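Local coordinates for protein alpha-glucosidase (Pseudoalteromonas sp. K8, PDB 5HQA) that hydrolyses alpha-glucosides as a glycoside hydrolase family 97 enzyme that carries a calcium ion near its sugar pocket and is activated by chloride, at residues Thr173-Asn176 against Val180-Ser183; Thr315-Asp320 against Ile354-Thr359; Thr581-Tyr586 against Asn607-Glu612. All coordinates share one frame; numbering follows the deposited sequence.

Contact 1: Thr173-Asn176 against Val180-Ser183; sequences TFKN and VHIS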
loop_
_atom_site.group_PDB
_atom_site.type_symbol
_atom_site.label_atom_id
_atom_site.label_comp_id
_atom_site.label_asym_id
_atom_site.label_seq_id
_atom_site.Cartn_x
_atom_site.Cartn_y
_atom_site.Cartn_z
ATOM N N THR A 173 -3.864 -11.465 -6.722
ATOM C CA THR A 173 -4.907 -12.178 -5.991
ATOM C C THR A 173 -5.825 -12.929 -6.944
ATOM O O THR A 173 -6.251 -12.391 -7.971
ATOM C CB THR A 173 -5.720 -11.188 -5.153
ATOM O OG1 THR A 173 -4.843 -10.563 -4.210
ATOM C CG2 THR A 173 -6.855 -11.892 -4.410
ATOM N N PHE A 174 -6.150 -14.169 -6.593
ATOM C CA PHE A 174 -7.048 -14.965 -7.414
ATOM C C PHE A 174 -7.744 -15.988 -6.522
ATOM O O PHE A 174 -7.402 -16.155 -5.348
ATOM C CB PHE A 174 -6.281 -15.631 -8.572
ATOM C CG PHE A 174 -5.143 -16.516 -8.116
ATOM C CD1 PHE A 174 -3.875 -15.983 -7.895
ATOM C CD2 PHE A 174 -5.344 -17.874 -7.914
ATOM C CE1 PHE A 174 -2.831 -16.800 -7.477
ATOM C CE2 PHE A 174 -4.310 -18.690 -7.495
ATOM C CZ PHE A 174 -3.059 -18.155 -7.279
ATOM N N LYS A 175 -8.750 -16.662 -7.077
ATOM C CA LYS A 175 -9.396 -17.759 -6.370
ATOM C C LYS A 175 -9.477 -18.960 -7.297
ATOM O O LYS A 175 -9.586 -18.815 -8.517
ATOM C CB LYS A 175 -10.803 -17.391 -5.869
ATOM C CG LYS A 175 -11.803 -17.127 -6.966
ATOM C CD LYS A 175 -13.213 -16.965 -6.398
ATOM C CE LYS A 175 -14.210 -16.694 -7.518
ATOM N NZ LYS A 175 -15.599 -16.494 -7.007
ATOM N N ASN A 176 -9.407 -20.155 -6.716
ATOM C CA ASN A 176 -9.588 -21.337 -7.540
ATOM C C ASN A 176 -11.056 -21.758 -7.485
ATOM O O ASN A 176 -11.888 -21.126 -6.824
ATOM C CB ASN A 176 -8.603 -22.450 -7.142
ATOM C CG ASN A 176 -8.883 -23.070 -5.776
ATOM O OD1 ASN A 176 -9.974 -22.957 -5.223
ATOM N ND2 ASN A 176 -7.876 -23.768 -5.238
ATOM N N VAL A 180 -11.042 -21.269 -2.769
ATOM C CA VAL A 180 -9.856 -20.891 -2.012
ATOM C C VAL A 180 -9.250 -19.641 -2.628
ATOM O O VAL A 180 -9.001 -19.590 -3.839
ATOM C CB VAL A 180 -8.843 -22.043 -2.002
ATOM C CG1 VAL A 180 -7.554 -21.614 -1.292
ATOM C CG2 VAL A 180 -9.464 -23.278 -1.362
ATOM N N HIS A 181 -9.007 -18.625 -1.802
ATOM C CA HIS A 181 -8.375 -17.396 -2.262
ATOM C C HIS A 181 -6.882 -17.438 -1.996
ATOM O O HIS A 181 -6.442 -17.878 -0.931
ATOM C CB HIS A 181 -8.980 -16.171 -1.584
ATOM C CG HIS A 181 -10.349 -15.833 -2.083
ATOM N ND1 HIS A 181 -11.410 -16.710 -1.984
ATOM C CD2 HIS A 181 -10.827 -14.727 -2.704
ATOM C CE1 HIS A 181 -12.490 -16.150 -2.507
ATOM N NE2 HIS A 181 -12.164 -14.946 -2.947
ATOM N N ILE A 182 -6.110 -16.959 -2.965
ATOM C CA ILE A 182 -4.655 -16.982 -2.893
ATOM C C ILE A 182 -4.144 -15.628 -3.357
ATOM O O ILE A 182 -4.704 -15.028 -4.280
ATOM C CB ILE A 182 -4.072 -18.124 -3.754
ATOM C CG1 ILE A 182 -4.593 -19.473 -3.254
ATOM C CG2 ILE A 182 -2.540 -18.082 -3.755
ATOM C CD1 ILE A 182 -4.162 -20.656 -4.095
ATOM N N SER A 183 -3.085 -15.138 -2.717
ATOM C CA SER A 183 -2.467 -13.896 -3.162
ATOM C C SER A 183 -0.959 -14.028 -3.061
ATOM O O SER A 183 -0.440 -14.434 -2.015
ATOM C CB SER A 183 -2.952 -12.707 -2.331
ATOM O OG SER A 183 -2.519 -11.489 -2.917
#

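Contact 2: Thr315-Asp320 against Ile354-Thr359; sequences TGWDGD and IGHHET. With AC1 (4,6-dideoxy-4-{[(1S,4R,5S,6S)-4,5,6-trihydroxy-3-(hydroxymethyl)cyclohex-2-en-1-yl]amino}-alpha-D-glucopyranose), chain B.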
loop_
_atom_site.group_PDB
_atom_site.type_symbol
_atom_site.label_atom_id
_atom_site.label_comp_id
_atom_site.label_asym_id
_atom_site.label_seq_id
_atom_site.Cartn_x
_atom_site.Cartn_y
_atom_site.Cartn_z
ATOM N N THR A 315 10.121 26.500 -6.616
ATOM C CA THR A 315 10.277 26.873 -8.015
ATOM C C THR A 315 10.522 25.641 -8.890
ATOM O O THR A 315 11.141 24.652 -8.472
ATOM C CB THR A 315 11.410 27.886 -8.189
ATOM O OG1 THR A 315 12.660 27.287 -7.833
ATOM C CG2 THR A 315 11.165 29.104 -7.315
ATOM N N GLY A 316 9.992 25.702 -10.112
ATOM C CA GLY A 316 10.171 24.628 -11.067
ATOM C C GLY A 316 8.883 24.110 -11.673
ATOM O O GLY A 316 8.919 23.300 -12.605
ATOM N N TRP A 317 7.734 24.556 -11.162
ATOM C CA TRP A 317 6.457 24.070 -11.667
ATOM C C TRP A 317 5.959 24.835 -12.885
ATOM O O TRP A 317 5.020 24.370 -13.538
ATOM C CB TRP A 317 5.376 24.135 -10.579
ATOM C CG TRP A 317 5.600 23.192 -9.424
ATOM C CD1 TRP A 317 6.353 23.430 -8.311
ATOM C CD2 TRP A 317 5.062 21.872 -9.267
ATOM N NE1 TRP A 317 6.321 22.344 -7.472
ATOM C CE2 TRP A 317 5.532 21.374 -8.031
ATOM C CE3 TRP A 317 4.224 21.064 -10.047
ATOM C CZ2 TRP A 317 5.197 20.100 -7.557
ATOM C CZ3 TRP A 317 3.890 19.788 -9.572
ATOM C CH2 TRP A 317 4.381 19.323 -8.340
ATOM N N ASP A 318 6.539 25.989 -13.203
ATOM C CA ASP A 318 5.996 26.791 -14.292
ATOM C C ASP A 318 6.126 26.067 -15.624
ATOM O O ASP A 318 7.143 25.427 -15.908
ATOM C CB ASP A 318 6.701 28.138 -14.371
ATOM C CG ASP A 318 6.309 29.062 -13.247
ATOM O OD1 ASP A 318 5.826 28.573 -12.209
ATOM O OD2 ASP A 318 6.493 30.281 -13.400
ATOM N N GLY A 319 5.089 26.195 -16.450
ATOM C CA GLY A 319 5.080 25.601 -17.768
ATOM C C GLY A 319 4.351 24.280 -17.763
ATOM O O GLY A 319 3.165 24.218 -17.422
ATOM N N ASP A 320 5.053 23.210 -18.117
ATOM C CA ASP A 320 4.502 21.861 -18.081
ATOM C C ASP A 320 5.346 21.075 -17.080
ATOM O O ASP A 320 6.419 20.571 -17.428
ATOM C CB ASP A 320 4.517 21.230 -19.470
ATOM C CG ASP A 320 3.649 19.987 -19.557
ATOM O OD1 ASP A 320 3.330 19.402 -18.494
ATOM O OD2 ASP A 320 3.290 19.591 -20.690
ATOM N N ILE A 354 2.870 20.320 5.779
ATOM C CA ILE A 354 3.334 19.040 5.260
ATOM C C ILE A 354 4.103 19.331 3.978
ATOM O O ILE A 354 3.587 20.005 3.077
ATOM C CB ILE A 354 2.164 18.071 5.032
ATOM C CG1 ILE A 354 1.572 17.676 6.386
ATOM C CG2 ILE A 354 2.603 16.849 4.253
ATOM C CD1 ILE A 354 0.239 16.990 6.287
ATOM N N GLY A 355 5.359 18.871 3.918
ATOM C CA GLY A 355 6.225 19.194 2.802
ATOM C C GLY A 355 5.899 18.380 1.560
ATOM O O GLY A 355 5.147 17.403 1.595
ATOM N N HIS A 356 6.481 18.799 0.438
ATOM C CA HIS A 356 6.185 18.160 -0.841
ATOM C C HIS A 356 7.408 18.244 -1.734
ATOM O O HIS A 356 7.908 19.344 -1.995
ATOM C CB HIS A 356 4.990 18.811 -1.538
ATOM C CG HIS A 356 4.572 18.091 -2.780
ATOM N ND1 HIS A 356 4.461 18.715 -4.005
ATOM C CD2 HIS A 356 4.260 16.789 -2.989
ATOM C CE1 HIS A 356 4.081 17.830 -4.913
ATOM N NE2 HIS A 356 3.950 16.654 -4.322
ATOM N N HIS A 357 7.863 17.086 -2.213
ATOM C CA HIS A 357 9.031 16.952 -3.082
ATOM C C HIS A 357 8.603 16.144 -4.303
ATOM O O HIS A 357 8.721 14.918 -4.291
ATOM C CB HIS A 357 10.189 16.255 -2.363
ATOM C CG HIS A 357 10.824 17.070 -1.283
ATOM N ND1 HIS A 357 11.656 16.517 -0.338
ATOM C CD2 HIS A 357 10.760 18.393 -1.001
ATOM C CE1 HIS A 357 12.075 17.462 0.486
ATOM N NE2 HIS A 357 11.548 18.611 0.104
ATOM N N GLU A 358 8.109 16.811 -5.346
ATOM C CA GLU A 358 7.869 16.150 -6.625
ATOM C C GLU A 358 9.139 16.204 -7.467
ATOM O O GLU A 358 9.727 17.277 -7.643
ATOM C CB GLU A 358 6.713 16.808 -7.382
ATOM C CG GLU A 358 6.508 16.251 -8.798
ATOM C CD GLU A 358 6.167 14.760 -8.804
ATOM O OE1 GLU A 358 5.149 14.366 -8.190
ATOM O OE2 GLU A 358 6.923 13.968 -9.415
ATOM N N THR A 359 9.553 15.053 -7.998
ATOM C CA THR A 359 10.769 14.979 -8.795
ATOM C C THR A 359 10.512 14.966 -10.293
ATOM O O THR A 359 11.457 15.172 -11.064
ATOM C CB THR A 359 11.563 13.720 -8.444
ATOM O OG1 THR A 359 10.821 12.569 -8.870
ATOM C CG2 THR A 359 11.814 13.640 -6.936
HETATM C C1 AC1 B . 0.201 11.643 -14.020
HETATM O O2 AC1 B . 0.380 9.276 -13.710
HETATM C C2 AC1 B . 0.640 10.537 -13.072
HETATM C C4A AC1 B . 0.219 14.991 -6.942
HETATM C C3 AC1 B . -0.056 10.637 -11.740
HETATM O O3 AC1 B . 0.324 9.538 -10.894
HETATM C C4 AC1 B . 0.252 11.966 -11.102
HETATM N N4A AC1 B . -0.151 12.043 -9.662
HETATM C C5 AC1 B . -0.559 12.904 -11.981
HETATM O O5 AC1 B . 0.099 12.964 -13.315
HETATM C C6 AC1 B . -0.699 14.299 -11.455
HETATM C C1B AC1 B . 0.912 12.574 -8.735
HETATM C C2B AC1 B . 0.368 12.525 -7.158
HETATM O O2B AC1 B . -0.145 11.215 -6.920
HETATM C C3B AC1 B . -0.557 13.553 -6.904
HETATM O O3B AC1 B . -1.193 13.438 -5.606
HETATM O O4 AC1 B . -0.712 16.049 -6.820
HETATM C C5B AC1 B . 1.005 15.178 -8.139
HETATM C C7B AC1 B . 1.378 13.882 -9.050
HETATM C C6B AC1 B . 1.935 16.401 -8.182
HETATM O O6B AC1 B . 3.015 16.143 -7.339
#

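Contact 3: Thr581-Tyr586 against Asn607-Glu612; sequences TGNDWY and NGKQFE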
loop_
_atom_site.group_PDB
_atom_site.type_symbol
_atom_site.label_atom_id
_atom_site.label_comp_id
_atom_site.label_asym_id
_atom_site.label_seq_id
_atom_site.Cartn_x
_atom_site.Cartn_y
_atom_site.Cartn_z
ATOM N N THR A 581 -9.784 7.772 23.359
ATOM C CA THR A 581 -9.716 7.017 24.607
ATOM C C THR A 581 -9.298 5.570 24.394
ATOM O O THR A 581 -8.847 4.920 25.342
ATOM C CB THR A 581 -11.074 7.030 25.304
ATOM O OG1 THR A 581 -12.037 6.375 24.463
ATOM C CG2 THR A 581 -11.517 8.448 25.564
ATOM N N GLY A 582 -9.458 5.049 23.185
ATOM C CA GLY A 582 -9.269 3.636 22.943
ATOM C C GLY A 582 -10.515 2.797 23.118
ATOM O O GLY A 582 -10.446 1.574 22.951
ATOM N N ASN A 583 -11.660 3.409 23.426
ATOM C CA ASN A 583 -12.871 2.639 23.671
ATOM C C ASN A 583 -13.824 2.566 22.484
ATOM O O ASN A 583 -14.682 1.677 22.468
ATOM C CB ASN A 583 -13.628 3.212 24.870
ATOM C CG ASN A 583 -12.814 3.170 26.136
ATOM O OD1 ASN A 583 -12.769 4.144 26.887
ATOM N ND2 ASN A 583 -12.153 2.046 26.375
ATOM N N ASP A 584 -13.713 3.461 21.500
ATOM C CA ASP A 584 -14.664 3.474 20.393
ATOM C C ASP A 584 -14.272 2.486 19.297
ATOM O O ASP A 584 -13.087 2.295 18.998
ATOM C CB ASP A 584 -14.776 4.870 19.784
ATOM C CG ASP A 584 -15.486 5.844 20.685
ATOM O OD1 ASP A 584 -15.693 6.995 20.242
ATOM O OD2 ASP A 584 -15.840 5.463 21.829
ATOM N N TRP A 585 -15.287 1.871 18.694
ATOM C CA TRP A 585 -15.157 1.087 17.475
ATOM C C TRP A 585 -15.692 1.886 16.296
ATOM O O TRP A 585 -16.531 2.776 16.449
ATOM C CB TRP A 585 -15.927 -0.231 17.571
ATOM C CG TRP A 585 -15.267 -1.298 18.384
ATOM C CD1 TRP A 585 -15.348 -1.478 19.738
ATOM C CD2 TRP A 585 -14.457 -2.364 17.883
ATOM N NE1 TRP A 585 -14.625 -2.590 20.112
ATOM C CE2 TRP A 585 -14.068 -3.150 18.991
ATOM C CE3 TRP A 585 -14.017 -2.730 16.602
ATOM C CZ2 TRP A 585 -13.257 -4.275 18.859
ATOM C CZ3 TRP A 585 -13.204 -3.847 16.473
ATOM C CH2 TRP A 585 -12.836 -4.606 17.599
ATOM N N TYR A 586 -15.204 1.544 15.108
ATOM C CA TYR A 586 -15.652 2.165 13.872
ATOM C C TYR A 586 -15.911 1.083 12.839
ATOM O O TYR A 586 -15.269 0.033 12.855
ATOM C CB TYR A 586 -14.613 3.153 13.344
ATOM C CG TYR A 586 -14.598 4.443 14.125
ATOM C CD1 TYR A 586 -13.987 4.518 15.376
ATOM C CD2 TYR A 586 -15.214 5.580 13.617
ATOM C CE1 TYR A 586 -13.995 5.702 16.102
ATOM C CE2 TYR A 586 -15.218 6.763 14.326
ATOM C CZ TYR A 586 -14.612 6.818 15.564
ATOM O OH TYR A 586 -14.619 8.001 16.258
ATOM N N ASN A 607 -17.699 -6.943 25.132
ATOM C CA ASN A 607 -18.796 -7.540 25.879
ATOM C C ASN A 607 -19.106 -6.708 27.116
ATOM O O ASN A 607 -18.205 -6.160 27.760
ATOM C CB ASN A 607 -18.447 -8.976 26.275
ATOM C CG ASN A 607 -18.324 -9.894 25.075
ATOM O OD1 ASN A 607 -19.084 -9.784 24.109
ATOM N ND2 ASN A 607 -17.357 -10.804 25.123
ATOM N N GLY A 608 -20.394 -6.598 27.433
ATOM C CA GLY A 608 -20.814 -5.880 28.619
ATOM C C GLY A 608 -20.748 -4.373 28.539
ATOM O O GLY A 608 -21.011 -3.709 29.544
ATOM N N LYS A 609 -20.401 -3.803 27.389
ATOM C CA LYS A 609 -20.380 -2.358 27.221
ATOM C C LYS A 609 -21.542 -1.908 26.349
ATOM O O LYS A 609 -21.966 -2.614 25.429
ATOM C CB LYS A 609 -19.076 -1.885 26.579
ATOM C CG LYS A 609 -17.853 -1.933 27.466
ATOM C CD LYS A 609 -16.793 -0.987 26.896
ATOM C CE LYS A 609 -15.436 -1.175 27.558
ATOM N NZ LYS A 609 -14.443 -0.217 26.989
ATOM N N GLN A 610 -22.056 -0.721 26.643
ATOM C CA GLN A 610 -23.085 -0.109 25.821
ATOM C C GLN A 610 -22.453 0.922 24.894
ATOM O O GLN A 610 -21.563 1.677 25.299
ATOM C CB GLN A 610 -24.163 0.537 26.689
ATOM C CG GLN A 610 -25.376 1.011 25.905
ATOM C CD GLN A 610 -26.598 1.199 26.778
ATOM O OE1 GLN A 610 -26.965 0.317 27.553
ATOM N NE2 GLN A 610 -27.234 2.354 26.660
ATOM N N PHE A 611 -22.906 0.938 23.643
ATOM C CA PHE A 611 -22.419 1.882 22.645
ATOM C C PHE A 611 -23.584 2.645 22.034
ATOM O O PHE A 611 -24.713 2.147 21.966
ATOM C CB PHE A 611 -21.638 1.193 21.518
ATOM C CG PHE A 611 -20.414 0.463 21.982
ATOM C CD1 PHE A 611 -20.521 -0.780 22.592
ATOM C CD2 PHE A 611 -19.152 1.004 21.786
ATOM C CE1 PHE A 611 -19.390 -1.466 23.020
ATOM C CE2 PHE A 611 -18.015 0.319 22.204
ATOM C CZ PHE A 611 -18.135 -0.917 22.822
ATOM N N GLU A 612 -23.303 3.865 21.598
ATOM C CA GLU A 612 -24.228 4.636 20.779
ATOM C C GLU A 612 -23.675 4.632 19.363
ATOM O O GLU A 612 -22.668 5.290 19.082
ATOM C CB GLU A 612 -24.394 6.058 21.298
ATOM C CG GLU A 612 -25.405 6.863 20.495
ATOM C CD GLU A 612 -25.503 8.305 20.959
ATOM O OE1 GLU A 612 -24.511 9.052 20.810
ATOM O OE2 GLU A 612 -26.574 8.691 21.478
HETATM O O HOH W 1 -14.730 -0.303 24.214
#

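Contact 1: Thr173-Asn176 against Val180-Ser183
Phe174 and Ile182 form the hydrogen-bonded pair of an antiparallel ladder whose strand axes pass 4.7 Å apart at 157°. Phe174 N reaches Ile182 O at 2.9 Å, and Ile182 N returns a bond to Phe174 O at 2.8 Å. On either side of this pair lie the non-hydrogen-bonded pairs Thr173–Ser183 and Lys175–His181. Where the ladder runs into the turn, Asn176 N binds Val180 O at 3.0 Å, while Val180 N approaches Asn176 OD1 from well above the amide plane, a more bent bond. The two strands are the arms of a beta hairpin in the N-terminal beta domain, inserted in a larger antiparallel sheet between strands 141-144 and 224-234. Phe174 holds CG between its backbone N and carbonyl carbon (chi1 58°), which folds the ring back so that one face lies over CB of Ile182, toward the rim of the ring; CZ touches CG2 of that isoleucine at 3.6 Å. On the other face of the sheet, Lys175 CB sits squarely over the imidazole of His181, 3.9 Å from its centroid, and the ring is also tied through ND1 to Gly179 O. Thr173 OG1, bound to Phe480 O, lies 2.8 Å from Ser183 OG, whose proton may instead turn to Phe172 O.

Contact 2: Thr315-Asp320 against Ile354-Thr359
Trp317 and His356 meet rim to rim, although both rings are buried: neither lies over the other's face, the planes are only 20° apart, and Trp317 CZ2 comes 3.7 Å from His356 CE1. Both rims also border a single sugar-like hydroxyl, O6B of the acarbose-derived cyclitol, which lies near the plane of each ring, 3.6 Å from Trp317 CH2 and 3.1 Å from His356 CE1. Glu358 supplies the third wall. Its CB packs obliquely against the outer corner of the indole, 3.6 Å from CH2, and a bend at chi2 (61°) carries the carboxylate past the tryptophan to the ligand, with its plane turned 84° from the indole. There OE1 accepts the hydrogen bond from O6B at 2.9 Å. The other oxygen, OE2, is gripped by the backbone amides of Ser360 and Val390, which fix the rotation of the carboxylate, and Trp317 is anchored through NE1 to Asn314 OD1. His356 and Glu358 stand on strand 352-358 of the parallel catalytic barrel, whereas Trp317 comes from the long loop following strand 307-310, the usual TIM-barrel division between strand ends and the loops that complete the pocket. Replacing Trp317 with an alanine would remove the indole and is likely to open a gap beside Glu358 CB and the His356 rim, with the hydroxymethyl group of the ligand less closely confined. Glu311 and Lys386 are also hydrogen-bonded to the same ligand. The chemistry thus divides the work: indole and imidazole rims border the hydroxymethyl arm, the imidazole with CE1 and NE2 both close to the hydroxyl, and one carboxylate oxygen, held in place through its twin, reads that hydroxyl, consistent with recognition of a glucose-like 6-hydroxymethyl group.

Contact 3: Thr581-Tyr586 against Asn607-Glu612
Phe611 turns the edge of its ring toward the backbone of Asn583, with CE2 lying 3.6 Å from Asn583 O and the oxygen close to the ring plane. The same CE2 meets CD1 of Trp585 at 4.1 Å; the phenyl and the five-membered ring of the indole stand obliquely, their planes 72° apart. Asn583 O has a polar partner too: a water donates to it at 2.6 Å and accepts from Lys609 NZ at 2.8 Å, so the ammonium group reaches the opposite segment through one solvent bridge. Lys609 gets there because its chain runs extended beyond CG. One shell further out, Thr581 OG1 accepts from Asn583 N in an ST turn that shapes the approach to strand 585-591. Trp585 is steadied by a hydrogen bond from NE1 to Asp606 OD1, and Asp584 by a salt bridge to Arg657. Phe611 also packs on Phe658 and Ala660 of strand 653-660. That strand runs between 585-591 and 611-618, so the side chains touch across an intervening strand rather than between direct neighbours, an arrangement belonging to the antiparallel sheet of the C-terminal beta domain of family 97 enzymes.

Overall arrangement
The three contacts sample the three parts of a multidomain glycosidase in chain order: contact 1 in the N-terminal beta domain, contact 2 in the catalytic barrel, contact 3 in the C-terminal beta domain. None touches another. Centres of contacts 1 and 2 are about 41 Å apart, on opposite sides of the centre of the chain, and contact 3 is about 34 Å from contact 1 and 44 Å from contact 2, again between centres. Only contact 2 lines the glycan pocket, with the Glu358 side chain about 7 Å from the calcium ion. Contact 1 instead lies near the magnesium site, the Lys175 side chain about 10 Å from the ion, whereas contact 3 is remote from both metals.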